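Local atomic coordinates of ribonuclease P protein component 3 (Thermococcus kodakarensis KOD1, PDB entry 3WYZ), a protein that probably serves as a protein subunit of archaeal ribonuclease P, the RNA-containing enzyme that matures tRNA by cleaving off its 5' leader. Residues S75-V80 with M96-M101; E15-D20 with A109-W114. All coordinates share one frame; numbering follows the deposited sequence.

Contact 1. Residues S75-V80 with M96-M101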
loop_
_atom_site.group_PDB
_atom_site.type_symbol
_atom_site.label_atom_id
_atom_site.label_comp_id
_atom_site.label_asym_id
_atom_site.label_seq_id
_atom_site.Cartn_x
_atom_site.Cartn_y
_atom_site.Cartn_z
ATOM N N SER A 75 -18.263 1.336 -7.226
ATOM C CA SER A 75 -18.453 2.423 -8.194
ATOM C C SER A 75 -17.597 3.665 -7.908
ATOM O O SER A 75 -17.270 4.418 -8.824
ATOM C CB SER A 75 -19.936 2.820 -8.258
ATOM O OG SER A 75 -20.456 3.089 -6.965
ATOM N N LEU A 76 -17.242 3.873 -6.643
ATOM C CA LEU A 76 -16.412 5.017 -6.246
ATOM C C LEU A 76 -14.955 4.878 -6.701
ATOM O O LEU A 76 -14.305 5.877 -7.005
ATOM C CB LEU A 76 -16.462 5.222 -4.728
ATOM C CG LEU A 76 -17.705 5.916 -4.154
ATOM C CD1 LEU A 76 -19.018 5.340 -4.670
ATOM C CD2 LEU A 76 -17.666 5.840 -2.641
ATOM N N ILE A 77 -14.453 3.643 -6.748
ATOM C CA ILE A 77 -13.084 3.372 -7.192
ATOM C C ILE A 77 -12.930 3.771 -8.657
ATOM O O ILE A 77 -11.933 4.394 -9.028
ATOM C CB ILE A 77 -12.677 1.884 -6.998
ATOM C CG1 ILE A 77 -12.320 1.587 -5.534
ATOM C CG2 ILE A 77 -11.462 1.529 -7.853
ATOM C CD1 ILE A 77 -13.468 1.680 -4.556
ATOM N N ARG A 78 -13.913 3.407 -9.480
ATOM C CA ARG A 78 -13.910 3.770 -10.902
ATOM C C ARG A 78 -14.055 5.277 -11.084
ATOM O O ARG A 78 -13.386 5.876 -11.925
ATOM C CB ARG A 78 -15.043 3.061 -11.652
ATOM C CG ARG A 78 -14.833 2.996 -13.158
ATOM C CD ARG A 78 -16.085 2.557 -13.902
ATOM N NE ARG A 78 -16.590 1.254 -13.456
ATOM C CZ ARG A 78 -17.594 1.060 -12.595
ATOM N NH1 ARG A 78 -18.249 2.082 -12.045
ATOM N NH2 ARG A 78 -17.951 -0.181 -12.279
ATOM N N GLU A 79 -14.932 5.881 -10.288
ATOM C CA GLU A 79 -15.226 7.305 -10.400
ATOM C C GLU A 79 -14.010 8.163 -10.062
ATOM O O GLU A 79 -13.719 9.126 -10.765
ATOM C CB GLU A 79 -16.414 7.678 -9.502
ATOM C CG GLU A 79 -16.944 9.093 -9.699
ATOM C CD GLU A 79 -17.404 9.380 -11.124
ATOM O OE1 GLU A 79 -17.965 8.471 -11.775
ATOM O OE2 GLU A 79 -17.208 10.523 -11.593
ATOM N N VAL A 80 -13.303 7.803 -8.994
ATOM C CA VAL A 80 -12.091 8.520 -8.585
ATOM C C VAL A 80 -10.951 8.314 -9.594
ATOM O O VAL A 80 -10.204 9.244 -9.892
ATOM C CB VAL A 80 -11.636 8.094 -7.173
ATOM C CG1 VAL A 80 -10.297 8.725 -6.812
ATOM C CG2 VAL A 80 -12.686 8.475 -6.137
ATOM N N MET A 96 -14.037 -8.235 -0.447
ATOM C CA MET A 96 -13.719 -8.962 -1.670
ATOM C C MET A 96 -14.177 -8.250 -2.940
ATOM O O MET A 96 -13.494 -8.319 -3.967
ATOM C CB MET A 96 -14.289 -10.379 -1.617
ATOM C CG MET A 96 -13.383 -11.366 -0.901
ATOM S SD MET A 96 -11.766 -11.546 -1.687
ATOM C CE MET A 96 -11.450 -13.280 -1.360
ATOM N N ARG A 97 -15.328 -7.579 -2.873
ATOM C CA ARG A 97 -15.798 -6.734 -3.977
ATOM C C ARG A 97 -14.841 -5.565 -4.219
ATOM O O ARG A 97 -14.603 -5.170 -5.366
ATOM C CB ARG A 97 -17.197 -6.181 -3.687
ATOM C CG ARG A 97 -18.300 -7.220 -3.732
ATOM C CD ARG A 97 -19.681 -6.579 -3.661
ATOM N NE ARG A 97 -20.742 -7.571 -3.820
ATOM C CZ ARG A 97 -22.047 -7.300 -3.833
ATOM N NH1 ARG A 97 -22.488 -6.051 -3.693
ATOM N NH2 ARG A 97 -22.921 -8.291 -3.988
ATOM N N ILE A 98 -14.308 -5.015 -3.130
ATOM C CA ILE A 98 -13.369 -3.898 -3.194
ATOM C C ILE A 98 -12.021 -4.359 -3.717
ATOM O O ILE A 98 -11.454 -3.725 -4.606
ATOM C CB ILE A 98 -13.199 -3.219 -1.819
ATOM C CG1 ILE A 98 -14.533 -2.600 -1.369
ATOM C CG2 ILE A 98 -12.096 -2.166 -1.850
ATOM C CD1 ILE A 98 -15.095 -1.535 -2.291
ATOM N N ASN A 99 -11.522 -5.464 -3.168
ATOM C CA ASN A 99 -10.280 -6.064 -3.640
ATOM C C ASN A 99 -10.303 -6.297 -5.150
ATOM O O ASN A 99 -9.337 -5.986 -5.835
ATOM C CB ASN A 99 -10.001 -7.391 -2.923
ATOM C CG ASN A 99 -9.578 -7.206 -1.479
ATOM O OD1 ASN A 99 -9.563 -6.099 -0.967
ATOM N ND2 ASN A 99 -9.245 -8.302 -0.814
ATOM N N ARG A 100 -11.409 -6.838 -5.655
ATOM C CA ARG A 100 -11.564 -7.110 -7.085
ATOM C C ARG A 100 -11.658 -5.827 -7.909
ATOM O O ARG A 100 -10.990 -5.698 -8.938
ATOM C CB ARG A 100 -12.804 -7.977 -7.328
ATOM C CG ARG A 100 -12.917 -8.544 -8.741
ATOM C CD ARG A 100 -14.360 -8.884 -9.100
ATOM N NE ARG A 100 -15.197 -7.683 -9.185
ATOM C CZ ARG A 100 -16.501 -7.674 -9.462
ATOM N NH1 ARG A 100 -17.161 -8.808 -9.695
ATOM N NH2 ARG A 100 -17.154 -6.516 -9.511
ATOM N N MET A 101 -12.481 -4.883 -7.457
ATOM C CA MET A 101 -12.704 -3.635 -8.193
ATOM C C MET A 101 -11.469 -2.735 -8.212
ATOM O O MET A 101 -11.248 -2.004 -9.176
ATOM C CB MET A 101 -13.884 -2.862 -7.599
ATOM C CG MET A 101 -14.310 -1.646 -8.422
ATOM S SD MET A 101 -14.809 -2.067 -10.107
ATOM C CE MET A 101 -15.111 -0.441 -10.787
#

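Contact 2. Residues E15-D20 with A109-W114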
loop_
_atom_site.group_PDB
_atom_site.type_symbol
_atom_site.label_atom_id
_atom_site.label_comp_id
_atom_site.label_asym_id
_atom_site.label_seq_id
_atom_site.Cartn_x
_atom_site.Cartn_y
_atom_site.Cartn_z
ATOM N N GLU A 15 9.595 4.659 1.208
ATOM C CA GLU A 15 8.442 4.382 2.070
ATOM C C GLU A 15 7.184 4.862 1.354
ATOM O O GLU A 15 6.995 6.056 1.170
ATOM C CB GLU A 15 8.621 5.071 3.425
ATOM C CG GLU A 15 7.427 5.017 4.372
ATOM C CD GLU A 15 6.785 3.644 4.488
ATOM O OE1 GLU A 15 5.934 3.323 3.643
ATOM O OE2 GLU A 15 7.105 2.901 5.444
ATOM N N MET A 16 6.343 3.911 0.951
ATOM C CA MET A 16 5.199 4.172 0.081
ATOM C C MET A 16 3.943 4.653 0.793
ATOM O O MET A 16 3.042 5.169 0.146
ATOM C CB MET A 16 4.839 2.912 -0.708
ATOM C CG MET A 16 5.859 2.506 -1.751
ATOM S SD MET A 16 6.048 3.745 -3.033
ATOM C CE MET A 16 4.574 3.462 -4.020
ATOM N N ASP A 17 3.876 4.497 2.109
ATOM C CA ASP A 17 2.641 4.774 2.830
ATOM C C ASP A 17 2.896 5.158 4.289
ATOM O O ASP A 17 3.118 4.303 5.137
ATOM C CB ASP A 17 1.737 3.538 2.724
ATOM C CG ASP A 17 0.352 3.750 3.296
ATOM O OD1 ASP A 17 -0.040 4.911 3.520
ATOM O OD2 ASP A 17 -0.345 2.725 3.502
ATOM N N VAL A 18 2.899 6.463 4.554
ATOM C CA VAL A 18 2.869 7.004 5.913
ATOM C C VAL A 18 1.760 8.052 5.976
ATOM O O VAL A 18 1.564 8.814 5.032
ATOM C CB VAL A 18 4.221 7.618 6.342
ATOM C CG1 VAL A 18 5.272 6.536 6.489
ATOM C CG2 VAL A 18 4.703 8.657 5.357
ATOM N N ARG A 19 1.039 8.089 7.091
ATOM C CA ARG A 19 -0.210 8.850 7.174
ATOM C C ARG A 19 -0.227 9.938 8.251
ATOM O O ARG A 19 -1.273 10.533 8.502
ATOM C CB ARG A 19 -1.366 7.876 7.400
ATOM C CG ARG A 19 -1.537 6.875 6.271
ATOM C CD ARG A 19 -2.245 5.611 6.720
ATOM N NE ARG A 19 -2.240 4.596 5.671
ATOM C CZ ARG A 19 -2.892 3.439 5.738
ATOM N NH1 ARG A 19 -3.620 3.132 6.808
ATOM N NH2 ARG A 19 -2.820 2.583 4.725
ATOM N N ASP A 20 0.930 10.210 8.854
ATOM C CA ASP A 20 1.049 11.160 9.966
ATOM C C ASP A 20 2.225 12.122 9.734
ATOM O O ASP A 20 3.263 11.723 9.193
ATOM C CB ASP A 20 1.242 10.380 11.274
ATOM C CG ASP A 20 1.234 11.268 12.505
ATOM O OD1 ASP A 20 0.178 11.859 12.811
ATOM O OD2 ASP A 20 2.276 11.360 13.184
ATOM N N ALA A 109 -2.162 0.723 -6.228
ATOM C CA ALA A 109 -1.907 -0.339 -5.260
ATOM C C ALA A 109 -3.135 -0.729 -4.462
ATOM O O ALA A 109 -3.974 0.112 -4.144
ATOM C CB ALA A 109 -0.793 0.071 -4.311
ATOM N N LEU A 110 -3.213 -2.018 -4.144
ATOM C CA LEU A 110 -4.176 -2.548 -3.195
ATOM C C LEU A 110 -3.427 -2.831 -1.902
ATOM O O LEU A 110 -2.519 -3.660 -1.881
ATOM C CB LEU A 110 -4.800 -3.837 -3.731
ATOM C CG LEU A 110 -5.855 -4.522 -2.860
ATOM C CD1 LEU A 110 -7.058 -3.613 -2.674
ATOM C CD2 LEU A 110 -6.273 -5.856 -3.468
ATOM N N ILE A 111 -3.803 -2.129 -0.836
ATOM C CA ILE A 111 -3.121 -2.240 0.443
ATOM C C ILE A 111 -3.819 -3.275 1.313
ATOM O O ILE A 111 -5.011 -3.140 1.600
ATOM C CB ILE A 111 -3.103 -0.892 1.197
ATOM C CG1 ILE A 111 -2.568 0.241 0.312
ATOM C CG2 ILE A 111 -2.272 -0.997 2.469
ATOM C CD1 ILE A 111 -1.163 0.035 -0.225
ATOM N N SER A 112 -3.070 -4.307 1.713
ATOM C CA SER A 112 -3.536 -5.318 2.667
ATOM C C SER A 112 -4.913 -5.906 2.328
ATOM O O SER A 112 -5.896 -5.582 2.983
ATOM C CB SER A 112 -3.571 -4.723 4.077
ATOM O OG SER A 112 -2.277 -4.352 4.499
ATOM N N PRO A 113 -4.982 -6.779 1.308
ATOM C CA PRO A 113 -6.261 -7.397 0.931
ATOM C C PRO A 113 -6.867 -8.268 2.029
ATOM O O PRO A 113 -8.076 -8.503 2.028
ATOM C CB PRO A 113 -5.901 -8.247 -0.302
ATOM C CG PRO A 113 -4.413 -8.396 -0.263
ATOM C CD PRO A 113 -3.893 -7.158 0.395
ATOM N N TRP A 114 -6.020 -8.733 2.947
ATOM C CA TRP A 114 -6.429 -9.547 4.096
ATOM C C TRP A 114 -7.048 -8.730 5.237
ATOM O O TRP A 114 -7.629 -9.300 6.159
ATOM C CB TRP A 114 -5.219 -10.325 4.653
ATOM C CG TRP A 114 -4.062 -9.431 4.994
ATOM C CD1 TRP A 114 -3.870 -8.730 6.154
ATOM C CD2 TRP A 114 -2.950 -9.113 4.146
ATOM N NE1 TRP A 114 -2.708 -8.000 6.078
ATOM C CE2 TRP A 114 -2.127 -8.213 4.855
ATOM C CE3 TRP A 114 -2.572 -9.504 2.856
ATOM C CZ2 TRP A 114 -0.950 -7.699 4.318
ATOM C CZ3 TRP A 114 -1.400 -8.987 2.320
ATOM C CH2 TRP A 114 -0.604 -8.093 3.050
#

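Contact 1. Residues S75-V80 with M96-M101
M101 reaches from helix 96-104 to I77 and R78 of helix 74-83, joining two neighbouring outer helices of a TIM barrel-like fold. The segment axes approach to 10.1 Å and run nearly parallel, with a signed crossing angle of -26°. This fits the repeating beta-alpha pattern, in which strand 88-92 lies between the two helices in the sequence. Two of the side chains cross at about a right angle: the thioether of M101 comes in across the bent chain of R78. CG of M101 stands anti to its backbone N (chi1 -172°), and the chain then bends at chi2, which carries the terminal methyl over one face of the R78 guanidinium. That methyl sits 3.0 Å above the plane, offset toward the rim, so that M101 CE is 3.2 Å from R78 NH2. The same methyl also rests on the aliphatic base of R78, with M101 CE 3.6 Å from R78 CB. Nearer the barrel, I77 projects toward the other helix. Its CB meets M101 CG at 4.1 Å, while I77 CG2 packs against M101 O at 3.8 Å; that carbonyl oxygen also accepts a hydrogen bond from S105 OG. I77 and I98 both rest on V91 of strand 88-92, which places them at the inner side of the seam, whereas the exposed R78 marks its outer border. The interface between the segments is small and apolar in the main, burying 237 Å² over both sides. Toward the N-terminal side of the helix pair the two isoleucines meet by their delta methyls, I77 CD1 lying 4.3 Å from I98 CD1.

Contact 2. Residues E15-D20 with A109-W114
The R19 guanidinium turns an edge to I111, whose CG2 lies near its plane, 4.3 Å from R19 NH2. Its NE and NH2 grip the D17 carboxylate side-on, one to each oxygen, so that NH2 serves both neighbours. R19 NE donates to D17 OD1 over 3.1 Å, with the acceptor close to the guanidinium plane. The second bond, from R19 NH2 to D17 OD2, is shorter at 2.8 Å but more bent (133° at the hydrogen), and its acceptor is tilted 31° from that plane. The two flat groups are clearly turned against each other rather than coplanar. On the other segment, the W114 ring has S112 CA over the centre of one face, 3.8 Å above its plane. With CG anti to the backbone N, D17 sends its carboxylate toward I111, and I111 CG2 lies 4.3 Å from D17 OD2, so a single branch touches both members of the ion pair. Further bonds secure the carboxylate, OD1 to T37 OG1 and OD2 to S178 OG, while R19 NH1 forms a salt bridge with E180. One layer back, E15 OE1, which also bonds T176 OG1, accepts the backbone N-H of D17 at 2.8 Å in a nearly straight bond (168°). The direct contact is slight, burying 71 Å² in all. R19 NH1 also bonds a glycerol, probably from the crystallisation liquor, which is consistent with a polar pocket there. Strands 14-18 and 109-111 are not adjacent in the sheet; their inward side chains meet across the interior, as expected of a TIM barrel-like fold.

The centres of the two contacts lie 16 Å apart in one TIM barrel-like domain. Contact 1 joins helices on the outer layer, about 15 Å from the centre of the chain, whereas contact 2 spans the interior, about 3 Å from that centre. Along the chain the order is 15-20, 75-80, 96-101, 109-114, which places both helical segments between the two partners of contact 2. Helix 96-104 leads directly into strand 109-111, and the layers touch there: N99 ND2 probably hydrogen-bonds P113 O at 3.1 Å, and N99 O packs on L110 CD2 at 3.9 Å. These two pairs join the helix to the strand and the turn after it, on the side away from the interior contact made by I111.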